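Rhizavidin (Rhizobium etli, PDB 3EW1) binds biotin with high affinity as a dimeric member of the avidin family. Local coordinates at residues 39-44 against 55-60; 48-53 against 77-82; 81-86 against 102-107. One frame throughout, in Å; residues are numbered along the deposited sequence.

Contact 1: residues 39-44 against 55-60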
loop_
_atom_site.group_PDB
_atom_site.type_symbol
_atom_site.label_atom_id
_atom_site.label_comp_id
_atom_site.label_asym_id
_atom_site.label_seq_id
_atom_site.Cartn_x
_atom_site.Cartn_y
_atom_site.Cartn_z
ATOM N N GLY B 39 -1.341 0.218 -10.606
ATOM C CA GLY B 39 -0.807 -0.780 -11.491
ATOM C C GLY B 39 -1.493 -2.091 -11.380
ATOM O O GLY B 39 -2.584 -2.168 -10.833
ATOM N N GLN B 40 -0.836 -3.127 -11.860
ATOM C CA GLN B 40 -1.400 -4.462 -11.945
ATOM C C GLN B 40 -0.318 -5.439 -11.619
ATOM O O GLN B 40 0.802 -5.272 -12.072
ATOM C CB GLN B 40 -1.978 -4.746 -13.341
ATOM C CG GLN B 40 -3.173 -3.882 -13.714
ATOM C CD GLN B 40 -4.432 -4.226 -12.938
ATOM O OE1 GLN B 40 -4.712 -5.387 -12.711
ATOM N NE2 GLN B 40 -5.236 -3.207 -12.609
ATOM N N TYR B 41 -0.617 -6.433 -10.814
ATOM C CA TYR B 41 0.373 -7.394 -10.401
ATOM C C TYR B 41 -0.046 -8.781 -10.895
ATOM O O TYR B 41 -1.235 -9.165 -10.813
ATOM C CB TYR B 41 0.459 -7.361 -8.870
ATOM C CG TYR B 41 1.592 -8.159 -8.265
ATOM C CD1 TYR B 41 1.514 -9.542 -8.130
ATOM C CD2 TYR B 41 2.744 -7.508 -7.792
ATOM C CE1 TYR B 41 2.599 -10.272 -7.556
ATOM C CE2 TYR B 41 3.773 -8.204 -7.205
ATOM C CZ TYR B 41 3.698 -9.578 -7.095
ATOM O OH TYR B 41 4.748 -10.251 -6.520
ATOM N N VAL B 42 0.918 -9.540 -11.411
ATOM C CA VAL B 42 0.661 -10.919 -11.863
ATOM C C VAL B 42 1.576 -11.840 -11.067
ATOM O O VAL B 42 2.815 -11.781 -11.175
ATOM C CB VAL B 42 0.840 -11.170 -13.404
ATOM C CG1 VAL B 42 0.443 -12.607 -13.735
ATOM C CG2 VAL B 42 -0.034 -10.222 -14.214
ATOM N N ASN B 43 0.967 -12.663 -10.233
ATOM C CA ASN B 43 1.658 -13.585 -9.380
ATOM C C ASN B 43 2.014 -14.850 -10.157
ATOM O O ASN B 43 1.181 -15.392 -10.882
ATOM C CB ASN B 43 0.766 -13.912 -8.182
ATOM C CG ASN B 43 1.312 -15.005 -7.337
ATOM O OD1 ASN B 43 2.513 -15.018 -6.996
ATOM N ND2 ASN B 43 0.445 -15.943 -6.951
ATOM N N ARG B 44 3.266 -15.283 -10.004
ATOM C CA ARG B 44 3.758 -16.527 -10.576
ATOM C C ARG B 44 4.579 -17.324 -9.558
ATOM O O ARG B 44 5.337 -18.215 -9.946
ATOM C CB ARG B 44 4.589 -16.240 -11.829
ATOM C CG ARG B 44 3.797 -15.614 -12.934
ATOM C CD ARG B 44 4.592 -15.523 -14.197
ATOM N NE ARG B 44 3.817 -14.818 -15.202
ATOM C CZ ARG B 44 3.771 -13.492 -15.306
ATOM N NH1 ARG B 44 4.472 -12.752 -14.464
ATOM N NH2 ARG B 44 3.031 -12.917 -16.253
ATOM N N TYR B 55 -3.957 -8.526 -10.870
ATOM C CA TYR B 55 -4.592 -8.010 -9.647
ATOM C C TYR B 55 -4.241 -6.537 -9.487
ATOM O O TYR B 55 -3.086 -6.162 -9.646
ATOM C CB TYR B 55 -4.089 -8.792 -8.453
ATOM C CG TYR B 55 -4.726 -10.143 -8.415
ATOM C CD1 TYR B 55 -4.157 -11.209 -9.103
ATOM C CD2 TYR B 55 -5.943 -10.364 -7.728
ATOM C CE1 TYR B 55 -4.755 -12.478 -9.123
ATOM C CE2 TYR B 55 -6.507 -11.644 -7.711
ATOM C CZ TYR B 55 -5.913 -12.690 -8.428
ATOM O OH TYR B 55 -6.415 -13.967 -8.504
ATOM N N PRO B 56 -5.224 -5.691 -9.160
ATOM C CA PRO B 56 -4.938 -4.261 -8.971
ATOM C C PRO B 56 -3.921 -4.043 -7.865
ATOM O O PRO B 56 -3.887 -4.740 -6.839
ATOM C CB PRO B 56 -6.313 -3.689 -8.541
ATOM C CG PRO B 56 -7.315 -4.648 -9.202
ATOM C CD PRO B 56 -6.662 -5.999 -8.985
ATOM N N LEU B 57 -3.064 -3.061 -8.096
ATOM C CA LEU B 57 -2.129 -2.627 -7.095
ATOM C C LEU B 57 -2.212 -1.137 -6.939
ATOM O O LEU B 57 -2.495 -0.400 -7.886
ATOM C CB LEU B 57 -0.739 -3.093 -7.525
ATOM C CG LEU B 57 0.620 -2.503 -7.820
ATOM C CD1 LEU B 57 1.037 -1.072 -7.410
ATOM C CD2 LEU B 57 1.684 -3.554 -7.495
ATOM N N THR B 58 -1.988 -0.689 -5.718
ATOM C CA THR B 58 -2.004 0.745 -5.433
ATOM C C THR B 58 -0.921 1.039 -4.411
ATOM O O THR B 58 -0.560 0.183 -3.638
ATOM C CB THR B 58 -3.387 1.149 -4.935
ATOM O OG1 THR B 58 -3.485 2.572 -4.862
ATOM C CG2 THR B 58 -3.628 0.500 -3.631
ATOM N N GLY B 59 -0.400 2.252 -4.375
ATOM C CA GLY B 59 0.777 2.519 -3.542
ATOM C C GLY B 59 1.088 4.005 -3.473
ATOM O O GLY B 59 0.364 4.839 -4.079
ATOM N N ARG B 60 2.194 4.336 -2.793
ATOM C CA ARG B 60 2.665 5.718 -2.656
ATOM C C ARG B 60 4.169 5.723 -2.743
ATOM O O ARG B 60 4.799 4.769 -2.331
ATOM C CB ARG B 60 2.263 6.336 -1.306
ATOM C CG ARG B 60 0.712 6.556 -1.102
ATOM C CD ARG B 60 0.141 7.769 -1.868
ATOM N NE ARG B 60 0.894 8.995 -1.565
ATOM C CZ ARG B 60 0.904 10.135 -2.264
ATOM N NH1 ARG B 60 0.149 10.298 -3.348
ATOM N NH2 ARG B 60 1.715 11.124 -1.867
#

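Contact 2: residues 48-53 against 77-82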
loop_
_atom_site.group_PDB
_atom_site.type_symbol
_atom_site.label_atom_id
_atom_site.label_comp_id
_atom_site.label_asym_id
_atom_site.label_seq_id
_atom_site.Cartn_x
_atom_site.Cartn_y
_atom_site.Cartn_z
ATOM N N THR B 48 1.541 -21.387 -5.520
ATOM C CA THR B 48 0.568 -20.495 -4.874
ATOM C C THR B 48 -0.731 -20.399 -5.669
ATOM O O THR B 48 -0.771 -20.706 -6.853
ATOM C CB THR B 48 1.115 -19.060 -4.696
ATOM O OG1 THR B 48 1.367 -18.506 -5.976
ATOM C CG2 THR B 48 2.436 -19.022 -3.886
ATOM N N GLY B 49 -1.804 -19.979 -5.010
ATOM C CA GLY B 49 -3.062 -19.679 -5.723
ATOM C C GLY B 49 -2.976 -18.340 -6.445
ATOM O O GLY B 49 -1.984 -17.611 -6.311
ATOM N N CYS B 50 -4.006 -17.997 -7.213
ATOM C CA CYS B 50 -4.081 -16.675 -7.797
ATOM C C CYS B 50 -2.870 -16.335 -8.663
ATOM O O CYS B 50 -2.318 -15.238 -8.568
ATOM C CB CYS B 50 -4.277 -15.630 -6.678
ATOM S SG CYS B 50 -5.925 -15.679 -5.918
ATOM N N GLN B 51 -2.493 -17.295 -9.492
ATOM C CA GLN B 51 -1.427 -17.070 -10.483
ATOM C C GLN B 51 -1.984 -16.675 -11.846
ATOM O O GLN B 51 -3.115 -17.001 -12.185
ATOM C CB GLN B 51 -0.500 -18.297 -10.656
ATOM C CG GLN B 51 0.220 -18.741 -9.398
ATOM C CD GLN B 51 1.267 -19.819 -9.672
ATOM O OE1 GLN B 51 2.039 -19.718 -10.628
ATOM N NE2 GLN B 51 1.283 -20.857 -8.846
ATOM N N ASN B 52 -1.160 -15.996 -12.654
ATOM C CA ASN B 52 -1.428 -15.772 -14.075
ATOM C C ASN B 52 -2.655 -14.933 -14.426
ATOM O O ASN B 52 -3.208 -15.079 -15.514
ATOM C CB ASN B 52 -1.543 -17.107 -14.840
ATOM C CG ASN B 52 -0.454 -18.083 -14.504
ATOM O OD1 ASN B 52 0.730 -17.767 -14.618
ATOM N ND2 ASN B 52 -0.846 -19.301 -14.091
ATOM N N SER B 53 -3.123 -14.092 -13.507
ATOM C CA SER B 53 -4.176 -13.117 -13.831
ATOM C C SER B 53 -3.849 -11.811 -13.110
ATOM O O SER B 53 -3.178 -11.839 -12.071
ATOM C CB SER B 53 -5.602 -13.628 -13.480
ATOM O OG SER B 53 -5.799 -13.752 -12.092
ATOM N N GLU B 77 -9.984 -14.973 -9.747
ATOM C CA GLU B 77 -9.667 -15.887 -8.661
ATOM C C GLU B 77 -9.525 -15.092 -7.392
ATOM O O GLU B 77 -8.859 -14.042 -7.361
ATOM C CB GLU B 77 -8.430 -16.730 -8.964
ATOM C CG GLU B 77 -8.167 -17.860 -8.022
ATOM C CD GLU B 77 -6.969 -18.716 -8.431
ATOM O OE1 GLU B 77 -6.520 -18.567 -9.588
ATOM O OE2 GLU B 77 -6.483 -19.511 -7.574
ATOM N N ASN B 78 -10.148 -15.611 -6.348
ATOM C CA ASN B 78 -10.121 -15.027 -5.014
ATOM C C ASN B 78 -9.329 -15.901 -4.042
ATOM O O ASN B 78 -9.701 -17.047 -3.771
ATOM C CB ASN B 78 -11.559 -14.804 -4.501
ATOM C CG ASN B 78 -11.617 -14.277 -3.064
ATOM O OD1 ASN B 78 -10.662 -13.673 -2.562
ATOM N ND2 ASN B 78 -12.764 -14.490 -2.392
ATOM N N CYS B 79 -8.266 -15.342 -3.481
ATOM C CA CYS B 79 -7.427 -16.062 -2.519
ATOM C C CYS B 79 -7.590 -15.512 -1.103
ATOM O O CYS B 79 -6.863 -15.911 -0.190
ATOM C CB CYS B 79 -5.948 -16.055 -2.940
ATOM S SG CYS B 79 -5.686 -17.117 -4.406
ATOM N N ASN B 80 -8.570 -14.624 -0.918
ATOM C CA ASN B 80 -8.953 -14.162 0.433
ATOM C C ASN B 80 -7.746 -13.756 1.281
ATOM O O ASN B 80 -7.518 -14.299 2.357
ATOM C CB ASN B 80 -9.777 -15.258 1.168
ATOM C CG ASN B 80 -10.460 -14.723 2.417
ATOM O OD1 ASN B 80 -10.902 -13.566 2.455
ATOM N ND2 ASN B 80 -10.562 -15.565 3.438
ATOM N N SER B 81 -6.976 -12.802 0.785
ATOM C CA SER B 81 -5.783 -12.358 1.483
ATOM C C SER B 81 -5.314 -11.029 0.884
ATOM O O SER B 81 -5.866 -10.575 -0.113
ATOM C CB SER B 81 -4.663 -13.398 1.363
ATOM O OG SER B 81 -4.630 -13.947 0.073
ATOM N N ALA B 82 -4.245 -10.459 1.452
ATOM C CA ALA B 82 -3.738 -9.148 0.996
ATOM C C ALA B 82 -2.276 -9.096 1.286
ATOM O O ALA B 82 -1.861 -9.611 2.304
ATOM C CB ALA B 82 -4.437 -8.001 1.712
HETATM O O HOH W 1 -3.990 -19.801 -10.079
HETATM O O HOH W 2 -5.692 -16.473 -11.596
#

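Contact 3: residues 81-86 against 102-107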
loop_
_atom_site.group_PDB
_atom_site.type_symbol
_atom_site.label_atom_id
_atom_site.label_comp_id
_atom_site.label_asym_id
_atom_site.label_seq_id
_atom_site.Cartn_x
_atom_site.Cartn_y
_atom_site.Cartn_z
ATOM N N SER B 81 -6.976 -12.802 0.785
ATOM C CA SER B 81 -5.783 -12.358 1.483
ATOM C C SER B 81 -5.314 -11.029 0.884
ATOM O O SER B 81 -5.866 -10.575 -0.113
ATOM C CB SER B 81 -4.663 -13.398 1.363
ATOM O OG SER B 81 -4.630 -13.947 0.073
ATOM N N ALA B 82 -4.245 -10.459 1.452
ATOM C CA ALA B 82 -3.738 -9.148 0.996
ATOM C C ALA B 82 -2.276 -9.096 1.286
ATOM O O ALA B 82 -1.861 -9.611 2.304
ATOM C CB ALA B 82 -4.437 -8.001 1.712
ATOM N N THR B 83 -1.501 -8.422 0.426
ATOM C CA THR B 83 -0.063 -8.282 0.629
ATOM C C THR B 83 0.303 -6.820 0.549
ATOM O O THR B 83 -0.233 -6.051 -0.282
ATOM C CB THR B 83 0.656 -9.042 -0.458
ATOM O OG1 THR B 83 0.363 -10.433 -0.397
ATOM C CG2 THR B 83 2.145 -8.907 -0.310
ATOM N N GLY B 84 1.245 -6.443 1.407
ATOM C CA GLY B 84 1.739 -5.091 1.441
ATOM C C GLY B 84 3.236 -5.194 1.273
ATOM O O GLY B 84 3.867 -5.933 2.023
ATOM N N TRP B 85 3.806 -4.428 0.347
ATOM C CA TRP B 85 5.255 -4.341 0.182
ATOM C C TRP B 85 5.724 -2.956 0.566
ATOM O O TRP B 85 5.065 -1.941 0.275
ATOM C CB TRP B 85 5.664 -4.573 -1.266
ATOM C CG TRP B 85 5.417 -5.909 -1.916
ATOM C CD1 TRP B 85 6.381 -6.847 -2.233
ATOM C CD2 TRP B 85 4.197 -6.396 -2.467
ATOM N NE1 TRP B 85 5.818 -7.890 -2.926
ATOM C CE2 TRP B 85 4.470 -7.661 -3.044
ATOM C CE3 TRP B 85 2.886 -5.895 -2.501
ATOM C CZ2 TRP B 85 3.497 -8.427 -3.680
ATOM C CZ3 TRP B 85 1.913 -6.676 -3.112
ATOM C CH2 TRP B 85 2.224 -7.919 -3.710
ATOM N N THR B 86 6.901 -2.902 1.174
ATOM C CA THR B 86 7.522 -1.617 1.520
ATOM C C THR B 86 9.002 -1.749 1.178
ATOM O O THR B 86 9.574 -2.786 1.460
ATOM C CB THR B 86 7.311 -1.326 3.041
ATOM O OG1 THR B 86 5.947 -1.609 3.416
ATOM C CG2 THR B 86 7.636 0.121 3.356
ATOM N N TRP B 102 7.746 -7.742 2.548
ATOM C CA TRP B 102 6.282 -7.859 2.427
ATOM C C TRP B 102 5.707 -8.608 3.594
ATOM O O TRP B 102 6.373 -9.419 4.265
ATOM C CB TRP B 102 5.861 -8.490 1.096
ATOM C CG TRP B 102 6.474 -9.842 0.728
ATOM C CD1 TRP B 102 7.508 -10.084 -0.156
ATOM C CD2 TRP B 102 6.042 -11.139 1.198
ATOM N NE1 TRP B 102 7.754 -11.439 -0.231
ATOM C CE2 TRP B 102 6.874 -12.108 0.584
ATOM C CE3 TRP B 102 5.067 -11.567 2.100
ATOM C CZ2 TRP B 102 6.750 -13.477 0.838
ATOM C CZ3 TRP B 102 4.937 -12.943 2.351
ATOM C CH2 TRP B 102 5.772 -13.876 1.725
ATOM N N ASN B 103 4.433 -8.278 3.838
ATOM C CA ASN B 103 3.553 -9.012 4.724
ATOM C C ASN B 103 2.377 -9.533 3.912
ATOM O O ASN B 103 1.893 -8.855 3.029
ATOM C CB ASN B 103 3.059 -8.109 5.858
ATOM C CG ASN B 103 4.156 -7.820 6.881
ATOM O OD1 ASN B 103 4.847 -8.754 7.347
ATOM N ND2 ASN B 103 4.278 -6.561 7.294
ATOM N N LEU B 104 1.946 -10.747 4.236
ATOM C CA LEU B 104 0.777 -11.363 3.616
ATOM C C LEU B 104 -0.172 -11.709 4.758
ATOM O O LEU B 104 0.185 -12.491 5.652
ATOM C CB LEU B 104 1.191 -12.647 2.859
ATOM C CG LEU B 104 0.155 -13.672 2.381
ATOM C CD1 LEU B 104 -0.820 -13.023 1.415
ATOM C CD2 LEU B 104 0.844 -14.886 1.733
ATOM N N ALA B 105 -1.358 -11.109 4.723
ATOM C CA ALA B 105 -2.417 -11.422 5.687
ATOM C C ALA B 105 -3.391 -12.401 5.040
ATOM O O ALA B 105 -3.882 -12.172 3.940
ATOM C CB ALA B 105 -3.152 -10.141 6.154
ATOM N N TYR B 106 -3.684 -13.473 5.752
ATOM C CA TYR B 106 -4.483 -14.549 5.171
ATOM C C TYR B 106 -5.224 -15.334 6.252
ATOM O O TYR B 106 -5.002 -15.129 7.447
ATOM C CB TYR B 106 -3.577 -15.474 4.305
ATOM C CG TYR B 106 -2.617 -16.268 5.129
ATOM C CD1 TYR B 106 -1.473 -15.670 5.664
ATOM C CD2 TYR B 106 -2.869 -17.623 5.417
ATOM C CE1 TYR B 106 -0.593 -16.371 6.461
ATOM C CE2 TYR B 106 -1.984 -18.346 6.213
ATOM C CZ TYR B 106 -0.852 -17.715 6.730
ATOM O OH TYR B 106 0.040 -18.398 7.529
ATOM N N GLU B 107 -6.105 -16.217 5.809
ATOM C CA GLU B 107 -6.839 -17.073 6.725
ATOM C C GLU B 107 -6.056 -18.377 6.854
ATOM O O GLU B 107 -5.999 -19.161 5.921
ATOM C CB GLU B 107 -8.251 -17.292 6.178
ATOM C CG GLU B 107 -9.267 -17.792 7.189
ATOM C CD GLU B 107 -9.540 -16.812 8.320
ATOM O OE1 GLU B 107 -9.865 -15.612 8.082
ATOM O OE2 GLU B 107 -9.456 -17.269 9.471
#

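Contact 1: residues 39-44 against 55-60
Three main-chain hydrogen bonds tie Gly39 and Tyr41 to Tyr55 and Leu57 across an antiparallel pair of strands. Tyr41 and Tyr55 form a hydrogen-bonded pair: Tyr41 N gives to Tyr55 O at 2.7 Å, and Tyr55 N returns a bond of 2.8 Å to Tyr41 O. Two residues along, beyond the non-hydrogen-bonded pair Gln40-Pro56, Leu57 N reaches Gly39 O at 2.9 Å, and a weaker CA-H contact from Gln40 also uses Tyr55 O. The backbone angles of Gly39 would push any side chain into the carbonyl oxygen of the preceding residue, which calls for glycine here.

Apolar contact follows on the Tyr41 and Leu57 face, where Leu57 CD2 sits at the tyrosine ring edge, 4.1 Å from Tyr41 CD2. On the face shared by Gln40 and Pro56, the glutamine chain bends back (chi2 -71°), laying its amide against the neighbouring main chain, with OE1 3.5 Å from Tyr55 C and NE2 3.8 Å from Pro56 CA. With alanine in place of Gln40, the peptide joining Tyr55 to Pro56 is likely to lose this amide cover.

The biotin-binding Tyr41 leans on Phe121 of strand 111-124, Leu57 packs on strands 26-31 and 65-71, and Pro56 touches Arg60 of the second subunit.

Contact 2: residues 48-53 against 77-82
Cys50 and Cys79 each set SG anti to the carbonyl carbon, both with chi1 -71°, which lets the two sulfurs meet in a disulfide of 2.1 Å between Cys50 SG and Cys79 SG. Its chi3 of 115° makes the bridge right-handed. Glu77 carries its carboxylate past this bridge on an extended chain, CG lying anti to the backbone N (chi1 -170°).

The two carboxylate oxygens then divide the work. Glu77 OE2 takes the amide hydrogen of Cys50 from above the carboxylate plane, at 2.9 Å from Cys50 N. Glu77 OE1 instead receives two waters: one accepts from Gln51 N, while the other donates to Gln51 O and accepts from Ser53 OG. Covalent, direct and water-mediated links thus join loop 48-53 to residues 77-79, while inside the loop Gln51 NE2 donates to Thr48 O at 2.9 Å. On the facing segment, Asn78 OD1 closes an Asx turn with Asn80 N.

The loop held here joins strands 36-42 and 54-62 and includes the biotin-binding Gly49, so the disulfide probably restrains part of the pocket wall. Tyr55 of strand 54-62 binds Glu77 O through its hydroxyl, and after a corner at Asn80 the chain runs on as strand 78-92 of the barrel.

Contact 3: residues 81-86 against 102-107
Ala82 O is held by Ala105 N at 2.9 Å, and Leu104 CA makes a weaker CA-H...O contact to the same oxygen at 3.4 Å. Asn103 O repeats the pattern: Gly84 N donates to it at 3.0 Å, and Thr83 CA makes a second, weaker approach at 3.1 Å. The return bonds, Ala82 N to Ala105 O and Asn103 N to Gly84 O, complete two hydrogen-bonded pairs.

Such pairing is what an antiparallel beta hairpin is built on, and here strands 78-92 and 95-108 contribute it to the eight-stranded up-and-down barrel of the avidin fold. The side chains of Ala82, Asn103 and Ala105 are on one face of the sheet, where Asn103 meets Asn103 of the second subunit and Ala105 packs on Gly87 of that subunit.

Thr83, Trp85, Trp102 and Leu104 lie on the other. Trp102 CB stands over the five-membered ring of Trp85, 4.0 Å from its centroid, as a CH-pi contact. The indoles themselves form an offset edge-to-face pair, the edge of Trp102 toward the face of Trp85, with planes at 60°. Thr83 sets CG2 anti to its nitrogen, where the methyl covers the rim of the same Trp85 face as Trp102 CB. Its other branch, OG1, has Leu104 CD1 3.4 Å away and is hydrogen-bonded to Trp72 NE1. Trp85 NE1 is held by the carboxylate of biotin-binding Asp119, which probably fixes the turn of the indole beside the pocket.

Overall arrangement
Read from the N terminus, the chain opens contact 1 at strand 36-42 and enters the loop 48-53, which opens contact 2 before strand 54-62 returns to close contact 1 as a hairpin. Contact 2 closes only at 77-82, after strand 65-71 has been laid down, so the first two contacts cross. Contact 3 starts on the residues where contact 2 ends, sharing Ser81 and Ala82, and closes a second hairpin at 102-107. Contact 1 thus joins two neighbouring barrel strands, contact 2 ties the loop between them to the start of strand 78-92, and contact 3 carries that strand to the next. Tyr41 and Trp85 bring contacts 1 and 3 together.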